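Side-chain contacts in OxyR (PDB 3HO7), which probably acts as a redox-sensitive, DNA-binding transcriptional activator of the LysR family, the chain here being its regulatory domain: residues F30-W33 and K34-A38; K201-E204 and Q205-L209; S45-T49 and S50-A54. One frame throughout, in Å; residues are numbered along the deposited sequence.

Contact 1: F30-W33 and K34-A38; sequences FPIW and KKELA
Ile32 and Glu36 sit one turn apart near the C-terminal end of helix 22-36, in the crossover between the parallel strands 11-17 and 40-46. The Glu36 amide donates to Ile32 O at 3.0 Å. The Glu36 chain bends at its second torsion (81°) and carries OE1 across to the isoleucine, 3.7 Å from the methyl CG2. With chi1 at 52°, Lys35 CG lies between its backbone N and carbonyl carbon and rests 3.3 Å from Ile32 O. On the buried face Trp33 and Leu37 lie side by side and point the same way, with the leucine methyl CD1 over one indole face; the modelled carbon spacing there is too tight to trust. Trp33 also packs on Ile42 and Val44 of strand 40-46, whereas Phe30 and Pro31 meet Gln156 of the second subunit. The chemistry is thus divided round the helix: indole and leucine pack against strand 40-46 by apolar contact, while the methylenes of Lys35 and Glu36 lie along backbone carbonyls on the exposed side.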
ATOM      1  N   PHE A  30     -10.388 -12.577   7.978  1.00 32.33           N
ATOM      2  CA  PHE A  30      -9.963 -13.833   7.361  1.00 32.98           C
ATOM      3  C   PHE A  30     -10.209 -15.055   8.246  1.00 34.11           C
ATOM      4  O   PHE A  30     -10.770 -16.053   7.791  1.00 34.57           O
ATOM      5  CB  PHE A  30      -8.500 -13.745   6.919  1.00 33.03           C
ATOM      6  CG  PHE A  30      -8.319 -13.115   5.566  1.00 32.27           C
ATOM      7  CD1 PHE A  30      -9.356 -12.410   4.974  1.00 32.00           C
ATOM      8  CD2 PHE A  30      -7.112 -13.213   4.895  1.00 32.53           C
ATOM      9  CE1 PHE A  30      -9.197 -11.827   3.729  1.00 31.92           C
ATOM     10  CE2 PHE A  30      -6.945 -12.631   3.650  1.00 32.52           C
ATOM     11  CZ  PHE A  30      -7.987 -11.936   3.069  1.00 32.04           C
ATOM     12  N   PRO A  31      -9.786 -14.982   9.515  1.00 34.46           N
ATOM     13  CA  PRO A  31     -10.032 -16.073  10.455  1.00 35.77           C
ATOM     14  C   PRO A  31     -11.523 -16.341  10.642  1.00 36.30           C
ATOM     15  O   PRO A  31     -11.930 -17.491  10.800  1.00 37.24           O
ATOM     16  CB  PRO A  31      -9.416 -15.556  11.758  1.00 35.93           C
ATOM     17  CG  PRO A  31      -8.375 -14.583  11.318  1.00 34.99           C
ATOM     18  CD  PRO A  31      -8.954 -13.920  10.103  1.00 34.05           C
ATOM     19  N   ILE A  32     -12.333 -15.287  10.613  1.00 35.80           N
ATOM     20  CA  ILE A  32     -13.773 -15.435  10.804  1.00 36.49           C
ATOM     21  C   ILE A  32     -14.443 -16.094   9.599  1.00 36.76           C
ATOM     22  O   ILE A  32     -15.391 -16.866   9.754  1.00 37.65           O
ATOM     23  CB  ILE A  32     -14.448 -14.088  11.122  1.00 35.85           C
ATOM     24  CG1 ILE A  32     -13.884 -13.513  12.423  1.00 35.87           C
ATOM     25  CG2 ILE A  32     -15.956 -14.257  11.220  1.00 36.55           C
ATOM     26  CD1 ILE A  32     -14.427 -12.145  12.779  1.00 35.28           C
ATOM     27  N   TRP A  33     -13.951 -15.791   8.401  1.00 36.45           N
ATOM     28  CA  TRP A  33     -14.478 -16.413   7.190  1.00 36.85           C
ATOM     29  C   TRP A  33     -14.215 -17.910   7.201  1.00 38.12           C
ATOM     30  O   TRP A  33     -15.109 -18.712   6.927  1.00 38.71           O
ATOM     31  CB  TRP A  33     -13.853 -15.807   5.932  1.00 36.14           C
ATOM     32  CG  TRP A  33     -14.386 -14.466   5.560  1.00 35.43           C
ATOM     33  CD1 TRP A  33     -15.513 -13.866   6.039  1.00 35.51           C
ATOM     34  CD2 TRP A  33     -13.832 -13.566   4.593  1.00 34.77           C
ATOM     35  NE1 TRP A  33     -15.683 -12.637   5.448  1.00 34.88           N
ATOM     36  CE2 TRP A  33     -14.665 -12.431   4.554  1.00 34.28           C
ATOM     37  CE3 TRP A  33     -12.705 -13.606   3.765  1.00 34.50           C
ATOM     38  CZ2 TRP A  33     -14.409 -11.344   3.717  1.00 33.95           C
ATOM     39  CZ3 TRP A  33     -12.453 -12.527   2.936  1.00 33.68           C
ATOM     40  CH2 TRP A  33     -13.300 -11.412   2.919  1.00 33.57           C
ATOM     41  N   LYS A  34     -12.977 -18.278   7.512  1.00 38.70           N
ATOM     42  CA  LYS A  34     -12.577 -19.676   7.524  1.00 40.21           C
ATOM     43  C   LYS A  34     -13.610 -20.536   8.240  1.00 41.38           C
ATOM     44  O   LYS A  34     -14.045 -21.562   7.718  1.00 42.18           O
ATOM     45  CB  LYS A  34     -11.211 -19.837   8.192  1.00 40.56           C
ATOM     46  CG  LYS A  34     -10.664 -21.252   8.124  1.00 42.16           C
ATOM     47  CD  LYS A  34     -10.444 -21.678   6.681  1.00 42.68           C
ATOM     48  CE  LYS A  34      -9.450 -20.755   5.986  1.00 42.17           C
ATOM     49  NZ  LYS A  34      -9.158 -21.197   4.596  1.00 42.52           N
ATOM     50  N   LYS A  35     -14.000 -20.107   9.436  1.00 41.76           N
ATOM     51  CA  LYS A  35     -14.909 -20.891  10.268  1.00 43.15           C
ATOM     52  C   LYS A  35     -16.385 -20.741   9.888  1.00 43.25           C
ATOM     53  O   LYS A  35     -17.145 -21.705   9.959  1.00 44.43           O
ATOM     54  CB  LYS A  35     -14.698 -20.568  11.754  1.00 43.64           C
ATOM     55  CG  LYS A  35     -14.753 -19.089  12.093  1.00 42.79           C
ATOM     56  CD  LYS A  35     -14.594 -18.858  13.590  1.00 44.16           C
ATOM     57  CE  LYS A  35     -13.226 -19.308  14.086  1.00 44.73           C
ATOM     58  NZ  LYS A  35     -13.071 -20.791  14.050  1.00 46.37           N
ATOM     59  N   GLU A  36     -16.788 -19.543   9.479  1.00 42.21           N
ATOM     60  CA  GLU A  36     -18.190 -19.294   9.131  1.00 42.33           C
ATOM     61  C   GLU A  36     -18.514 -19.520   7.656  1.00 42.04           C
ATOM     62  O   GLU A  36     -19.642 -19.878   7.310  1.00 42.55           O
ATOM     63  CB  GLU A  36     -18.616 -17.879   9.542  1.00 41.53           C
ATOM     64  CG  GLU A  36     -19.565 -17.832  10.732  1.00 42.53           C
ATOM     65  CD  GLU A  36     -18.856 -17.962  12.063  1.00 43.05           C
ATOM     66  OE1 GLU A  36     -18.006 -17.100  12.367  1.00 42.47           O
ATOM     67  OE2 GLU A  36     -19.158 -18.918  12.810  1.00 44.12           O
ATOM     68  N   LEU A  37     -17.532 -19.306   6.787  1.00 41.45           N
ATOM     69  CA  LEU A  37     -17.766 -19.388   5.347  1.00 41.26           C
ATOM     70  C   LEU A  37     -17.165 -20.644   4.721  1.00 42.18           C
ATOM     71  O   LEU A  37     -16.946 -20.699   3.510  1.00 42.07           O
ATOM     72  CB  LEU A  37     -17.230 -18.136   4.645  1.00 40.05           C
ATOM     73  CG  LEU A  37     -17.917 -16.820   5.014  1.00 39.22           C
ATOM     74  CD1 LEU A  37     -17.277 -15.653   4.279  1.00 37.87           C
ATOM     75  CD2 LEU A  37     -19.407 -16.890   4.718  1.00 39.49           C
ATOM     76  N   ALA A  38     -16.906 -21.651   5.549  1.00 43.15           N
ATOM     77  CA  ALA A  38     -16.366 -22.916   5.066  1.00 44.20           C
ATOM     78  C   ALA A  38     -17.251 -23.495   3.968  1.00 44.72           C
ATOM     79  O   ALA A  38     -18.473 -23.542   4.102  1.00 45.05           O
ATOM     80  CB  ALA A  38     -16.228 -23.905   6.213  1.00 45.36           C
TER

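Contact 2: K201-E204 and Q205-L209; sequences KLRE and QLIGL
Lys201 O is gripped twice: the Gln205 amide donates to it at 3.0 Å, and a water adds a weak bond of 3.4 Å. This is one turn of helix 200-211, which lies on the outside of the α/β regulatory domain in the crossover from strand 184-194 to strand 225-227. The same water also lies beside Gln205 OE1, although its modelled separation is too short to be taken at face value. Gln205 has an extended chain, CG anti to the backbone N (chi1 -172°), that carries its amide out past Lys201 O; OE1 is on the water's side and NE2 makes a weak hydrogen bond to Glu36 O. That weak NE2 bond is consistent with this orientation of the amide.

One residue on, the bonding is straighter: Leu206 N donates to Leu202 O at 2.7 Å with an N-H...O angle of 172°. The two leucine side chains run alongside each other in the same direction, CD1 of Leu202 meeting CD2 of Leu206 at 3.5 Å. Leu206 goes on to Trp33 and Leu191, whereas Leu202 rests on Tyr197, so the pair leads from a partly exposed leucine to a buried one. Arg203 takes another course: its chain is stretched throughout and carries NH2 to salt bridges with Glu76 and Asp78, near the start of strand 75-89, instead of curling over the next turn. Its backbone O accepts Ile207 N at 3.0 Å. Ile207 packs on Leu191, Asp78 and Leu80, and its CG1 branch, beside its own backbone N, comes back to within 3.2 Å of Arg203 O.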
ATOM      1  N   LYS A 201     -29.225 -14.040   1.426  1.00 40.93           N
ATOM      2  CA  LYS A 201     -28.839 -14.740   2.646  1.00 40.83           C
ATOM      3  C   LYS A 201     -27.332 -14.660   2.880  1.00 39.60           C
ATOM      4  O   LYS A 201     -26.879 -14.461   4.008  1.00 39.30           O
ATOM      5  CB  LYS A 201     -29.324 -16.191   2.606  1.00 41.92           C
ATOM      6  CG  LYS A 201     -30.828 -16.312   2.405  1.00 43.08           C
ATOM      7  CD  LYS A 201     -31.301 -17.758   2.420  1.00 44.04           C
ATOM      8  CE  LYS A 201     -31.218 -18.361   3.815  1.00 44.89           C
ATOM      9  NZ  LYS A 201     -31.878 -19.696   3.883  1.00 46.29           N
ATOM     10  N   LEU A 202     -26.560 -14.805   1.808  1.00 38.75           N
ATOM     11  CA  LEU A 202     -25.113 -14.655   1.889  1.00 37.67           C
ATOM     12  C   LEU A 202     -24.756 -13.210   2.221  1.00 36.65           C
ATOM     13  O   LEU A 202     -23.956 -12.943   3.118  1.00 35.92           O
ATOM     14  CB  LEU A 202     -24.460 -15.072   0.570  1.00 37.59           C
ATOM     15  CG  LEU A 202     -22.934 -15.002   0.505  1.00 36.75           C
ATOM     16  CD1 LEU A 202     -22.303 -15.924   1.539  1.00 36.98           C
ATOM     17  CD2 LEU A 202     -22.448 -15.350  -0.891  1.00 37.48           C
ATOM     18  N   ARG A 203     -25.360 -12.281   1.484  1.00 36.28           N
ATOM     19  CA  ARG A 203     -25.185 -10.855   1.732  1.00 35.49           C
ATOM     20  C   ARG A 203     -25.393 -10.562   3.212  1.00 35.40           C
ATOM     21  O   ARG A 203     -24.574  -9.899   3.847  1.00 34.95           O
ATOM     22  CB  ARG A 203     -26.173 -10.052   0.883  1.00 35.85           C
ATOM     23  CG  ARG A 203     -26.080  -8.538   1.027  1.00 35.54           C
ATOM     24  CD  ARG A 203     -27.123  -7.866   0.139  1.00 36.33           C
ATOM     25  NE  ARG A 203     -27.209  -6.423   0.345  1.00 36.50           N
ATOM     26  CZ  ARG A 203     -28.096  -5.636  -0.258  1.00 36.53           C
ATOM     27  NH1 ARG A 203     -28.974  -6.154  -1.108  1.00 36.95           N
ATOM     28  NH2 ARG A 203     -28.106  -4.332  -0.013  1.00 36.34           N
ATOM     29  N   GLU A 204     -26.497 -11.068   3.753  1.00 36.02           N
ATOM     30  CA  GLU A 204     -26.821 -10.885   5.162  1.00 36.03           C
ATOM     31  C   GLU A 204     -25.733 -11.477   6.058  1.00 35.39           C
ATOM     32  O   GLU A 204     -25.343 -10.872   7.057  1.00 35.13           O
ATOM     33  CB  GLU A 204     -28.179 -11.515   5.483  1.00 37.45           C
ATOM     34  CG  GLU A 204     -28.604 -11.387   6.939  1.00 38.45           C
ATOM     35  CD  GLU A 204     -30.046 -11.800   7.164  1.00 40.24           C
ATOM     36  OE1 GLU A 204     -30.785 -11.960   6.169  1.00 40.58           O
ATOM     37  OE2 GLU A 204     -30.444 -11.964   8.338  1.00 40.84           O
ATOM     38  N   GLN A 205     -25.247 -12.659   5.694  1.00 34.93           N
ATOM     39  CA  GLN A 205     -24.193 -13.313   6.461  1.00 34.43           C
ATOM     40  C   GLN A 205     -22.908 -12.492   6.414  1.00 33.00           C
ATOM     41  O   GLN A 205     -22.276 -12.249   7.443  1.00 32.70           O
ATOM     42  CB  GLN A 205     -23.942 -14.731   5.937  1.00 34.89           C
ATOM     43  CG  GLN A 205     -23.002 -15.559   6.805  1.00 35.19           C
ATOM     44  CD  GLN A 205     -22.757 -16.953   6.250  1.00 35.86           C
ATOM     45  OE1 GLN A 205     -23.348 -17.348   5.244  1.00 36.05           O
ATOM     46  NE2 GLN A 205     -21.880 -17.705   6.907  1.00 36.28           N
ATOM     47  N   LEU A 206     -22.529 -12.061   5.215  1.00 31.94           N
ATOM     48  CA  LEU A 206     -21.332 -11.243   5.047  1.00 30.58           C
ATOM     49  C   LEU A 206     -21.388  -9.992   5.919  1.00 29.95           C
ATOM     50  O   LEU A 206     -20.451  -9.704   6.663  1.00 29.46           O
ATOM     51  CB  LEU A 206     -21.130 -10.863   3.578  1.00 30.32           C
ATOM     52  CG  LEU A 206     -20.173 -11.738   2.764  1.00 30.46           C
ATOM     53  CD1 LEU A 206     -18.724 -11.478   3.158  1.00 30.84           C
ATOM     54  CD2 LEU A 206     -20.521 -13.211   2.918  1.00 30.68           C
ATOM     55  N   ILE A 207     -22.486  -9.252   5.830  1.00 29.77           N
ATOM     56  CA  ILE A 207     -22.638  -8.044   6.634  1.00 29.40           C
ATOM     57  C   ILE A 207     -22.388  -8.344   8.109  1.00 29.68           C
ATOM     58  O   ILE A 207     -21.635  -7.639   8.778  1.00 29.19           O
ATOM     59  CB  ILE A 207     -24.027  -7.411   6.458  1.00 30.11           C
ATOM     60  CG1 ILE A 207     -24.216  -6.941   5.013  1.00 29.85           C
ATOM     61  CG2 ILE A 207     -24.214  -6.254   7.436  1.00 29.76           C
ATOM     62  CD1 ILE A 207     -25.568  -6.311   4.742  1.00 31.13           C
ATOM     63  N   GLY A 208     -23.017  -9.400   8.612  1.00 30.50           N
ATOM     64  CA  GLY A 208     -22.828  -9.800   9.999  1.00 31.06           C
ATOM     65  C   GLY A 208     -21.385 -10.117  10.337  1.00 30.48           C
ATOM     66  O   GLY A 208     -20.865  -9.671  11.359  1.00 30.52           O
ATOM     67  N   LEU A 209     -20.728 -10.885   9.472  1.00 30.03           N
ATOM     68  CA  LEU A 209     -19.354 -11.309   9.727  1.00 29.67           C
ATOM     69  C   LEU A 209     -18.382 -10.133   9.742  1.00 28.71           C
ATOM     70  O   LEU A 209     -17.501 -10.053  10.594  1.00 28.54           O
ATOM     71  CB  LEU A 209     -18.908 -12.353   8.699  1.00 29.57           C
ATOM     72  CG  LEU A 209     -19.451 -13.766   8.922  1.00 30.70           C
ATOM     73  CD1 LEU A 209     -19.102 -14.674   7.753  1.00 30.58           C
ATOM     74  CD2 LEU A 209     -18.927 -14.343  10.231  1.00 31.84           C
TER
HETATM   75  O   HOH W   1     -25.576 -17.637   4.278  1.00 31.96           O

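Contact 3: S45-T49 and S50-A54; sequences SEMQT and SRCLA
This is a strand-to-helix turn, where strand 40-46 ends and helix 49-58 begins, in the α/β domain of the periplasmic-binding-protein type that LysR regulators share. Gln48 holds the N-cap position. Its O receives Cys52 N at 3.1 Å, and the next bond runs from Leu53 N to Thr49 O at 2.9 Å. The Thr49 amide, at the open start of the helix, is met by the carboxylate of Glu116.

Arg51 folds back over the turn instead of leaving it. The bend at chi3 (-70°) lays the guanidinium against Gln48, whose CB sits over one of its faces, 3.7 Å from NH2. The Gln48 amide plane is only 24° from that of the guanidinium, and OE1 keeps 3.6 Å from NH2, so the two flat groups are nearly parallel neighbours without a hydrogen bond between them. Met47 crosses the arginine chain, with CB 3.6 Å from Arg51 CB, and turns its sulfur along the first turn; it and Cys52 both pack on Ala16 of strand 11-17. Glu46, just before the turn, reaches across to the second subunit and bonds the Ser144 amide there, and the sheet itself continues through Ser45 into that chain.

Thr49 and Leu53 lie side by side, pointing the same way. The threonine methyl, opposite its own backbone N, meets Leu53 CG at 3.8 Å, and Leu53 continues to Thr72. Buried Cys52 brings its SG to 3.8 Å from Met47 CB and 3.6 Å from Gln48 O.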
ATOM      1  N   SER A  45      -9.982  -9.000  -3.851  1.00 33.99           N
ATOM      2  CA  SER A  45      -9.224  -8.117  -4.726  1.00 34.28           C
ATOM      3  C   SER A  45      -9.276  -6.685  -4.211  1.00 33.40           C
ATOM      4  O   SER A  45     -10.328  -6.209  -3.784  1.00 32.90           O
ATOM      5  CB  SER A  45      -9.762  -8.185  -6.156  1.00 35.12           C
ATOM      6  OG  SER A  45     -11.144  -7.875  -6.195  1.00 35.39           O
ATOM      7  N   GLU A  46      -8.134  -6.008  -4.240  1.00 33.21           N
ATOM      8  CA  GLU A  46      -8.074  -4.604  -3.861  1.00 32.51           C
ATOM      9  C   GLU A  46      -8.307  -3.717  -5.078  1.00 32.97           C
ATOM     10  O   GLU A  46      -7.651  -3.870  -6.109  1.00 33.77           O
ATOM     11  CB  GLU A  46      -6.729  -4.263  -3.212  1.00 32.23           C
ATOM     12  CG  GLU A  46      -6.500  -4.914  -1.855  1.00 31.36           C
ATOM     13  CD  GLU A  46      -5.270  -4.376  -1.144  1.00 30.54           C
ATOM     14  OE1 GLU A  46      -5.022  -3.151  -1.205  1.00 29.75           O
ATOM     15  OE2 GLU A  46      -4.551  -5.181  -0.515  1.00 30.42           O
ATOM     16  N   MET A  47      -9.258  -2.799  -4.949  1.00 32.61           N
ATOM     17  CA  MET A  47      -9.527  -1.804  -5.978  1.00 33.04           C
ATOM     18  C   MET A  47      -9.860  -0.489  -5.304  1.00 32.42           C
ATOM     19  O   MET A  47     -10.333  -0.469  -4.169  1.00 31.81           O
ATOM     20  CB  MET A  47     -10.736  -2.196  -6.819  1.00 33.58           C
ATOM     21  CG  MET A  47     -10.714  -3.581  -7.412  1.00 34.63           C
ATOM     22  SD  MET A  47     -12.287  -3.871  -8.240  1.00 35.49           S
ATOM     23  CE  MET A  47     -12.064  -5.553  -8.811  1.00 36.03           C
ATOM     24  N   GLN A  48      -9.629   0.610  -6.008  1.00 32.72           N
ATOM     25  CA  GLN A  48     -10.164   1.886  -5.572  1.00 32.28           C
ATOM     26  C   GLN A  48     -11.644   1.936  -5.940  1.00 32.38           C
ATOM     27  O   GLN A  48     -12.128   1.105  -6.713  1.00 32.61           O
ATOM     28  CB  GLN A  48      -9.386   3.046  -6.193  1.00 32.91           C
ATOM     29  CG  GLN A  48      -8.070   3.333  -5.481  1.00 32.86           C
ATOM     30  CD  GLN A  48      -7.096   4.109  -6.339  1.00 34.31           C
ATOM     31  OE1 GLN A  48      -7.161   4.064  -7.568  1.00 35.68           O
ATOM     32  NE2 GLN A  48      -6.181   4.823  -5.696  1.00 34.40           N
ATOM     33  N   THR A  49     -12.358   2.907  -5.385  1.00 32.17           N
ATOM     34  CA  THR A  49     -13.815   2.964  -5.497  1.00 32.34           C
ATOM     35  C   THR A  49     -14.330   2.842  -6.928  1.00 33.29           C
ATOM     36  O   THR A  49     -15.265   2.090  -7.196  1.00 33.40           O
ATOM     37  CB  THR A  49     -14.371   4.251  -4.867  1.00 32.23           C
ATOM     38  OG1 THR A  49     -13.915   4.353  -3.512  1.00 31.46           O
ATOM     39  CG2 THR A  49     -15.893   4.245  -4.895  1.00 32.74           C
ATOM     40  N   SER A  50     -13.723   3.589  -7.842  1.00 33.95           N
ATOM     41  CA  SER A  50     -14.162   3.587  -9.232  1.00 35.09           C
ATOM     42  C   SER A  50     -14.237   2.168  -9.782  1.00 35.35           C
ATOM     43  O   SER A  50     -15.264   1.756 -10.323  1.00 35.69           O
ATOM     44  CB  SER A  50     -13.228   4.444 -10.086  1.00 36.00           C
ATOM     45  OG  SER A  50     -13.054   5.721  -9.498  1.00 36.37           O
ATOM     46  N   ARG A  51     -13.145   1.423  -9.639  1.00 35.06           N
ATOM     47  CA  ARG A  51     -13.098   0.039 -10.098  1.00 35.45           C
ATOM     48  C   ARG A  51     -14.163  -0.809  -9.412  1.00 34.80           C
ATOM     49  O   ARG A  51     -14.816  -1.632 -10.050  1.00 35.37           O
ATOM     50  CB  ARG A  51     -11.711  -0.564  -9.863  1.00 35.46           C
ATOM     51  CG  ARG A  51     -10.626   0.037 -10.738  1.00 36.43           C
ATOM     52  CD  ARG A  51      -9.333  -0.759 -10.648  1.00 37.25           C
ATOM     53  NE  ARG A  51      -8.681  -0.607  -9.350  1.00 36.12           N
ATOM     54  CZ  ARG A  51      -7.847   0.382  -9.048  1.00 36.15           C
ATOM     55  NH1 ARG A  51      -7.562   1.312  -9.953  1.00 37.08           N
ATOM     56  NH2 ARG A  51      -7.298   0.445  -7.843  1.00 35.51           N
ATOM     57  N   CYS A  52     -14.333  -0.603  -8.109  1.00 33.70           N
ATOM     58  CA  CYS A  52     -15.336  -1.334  -7.344  1.00 33.30           C
ATOM     59  C   CYS A  52     -16.726  -1.159  -7.937  1.00 33.62           C
ATOM     60  O   CYS A  52     -17.425  -2.136  -8.203  1.00 34.13           O
ATOM     61  CB  CYS A  52     -15.349  -0.874  -5.886  1.00 32.33           C
ATOM     62  SG  CYS A  52     -13.942  -1.426  -4.906  1.00 32.34           S
ATOM     63  N   LEU A  53     -17.124   0.093  -8.136  1.00 33.60           N
ATOM     64  CA  LEU A  53     -18.453   0.400  -8.647  1.00 33.97           C
ATOM     65  C   LEU A  53     -18.636  -0.142 -10.063  1.00 34.82           C
ATOM     66  O   LEU A  53     -19.695  -0.668 -10.408  1.00 35.24           O
ATOM     67  CB  LEU A  53     -18.700   1.911  -8.610  1.00 34.07           C
ATOM     68  CG  LEU A  53     -18.357   2.620  -7.296  1.00 33.18           C
ATOM     69  CD1 LEU A  53     -18.875   4.055  -7.307  1.00 33.61           C
ATOM     70  CD2 LEU A  53     -18.916   1.856  -6.102  1.00 32.76           C
ATOM     71  N   ALA A  54     -17.593  -0.015 -10.876  1.00 35.24           N
ATOM     72  CA  ALA A  54     -17.624  -0.506 -12.251  1.00 36.31           C
ATOM     73  C   ALA A  54     -17.713  -2.028 -12.293  1.00 36.40           C
ATOM     74  O   ALA A  54     -18.476  -2.593 -13.078  1.00 37.25           O
ATOM     75  CB  ALA A  54     -16.398  -0.027 -13.012  1.00 37.03           C
TER

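Overall arrangement
Contacts 1 and 2 belong to two neighbouring helices of one regulatory domain and touch directly: Ile32 and Glu36 of contact 1 pack on Leu209 of contact 2, and Leu37 meets Gln205. Contact 2 is a surface contact, with only Leu206 buried among its touching residues, and takes in a water; contacts 1 and 3 are partly buried. Contact 1 touches strand 40-46, helix 200-211 and the second subunit. Contact 3 stands apart, its centre about 23 Å from that of contact 1, and is a strand-to-helix turn rather than a helical turn. Strand 40-46 relates the two, since Trp33 packs on it and contact 3 begins at its end; both also reach the second subunit, which contact 2 does not.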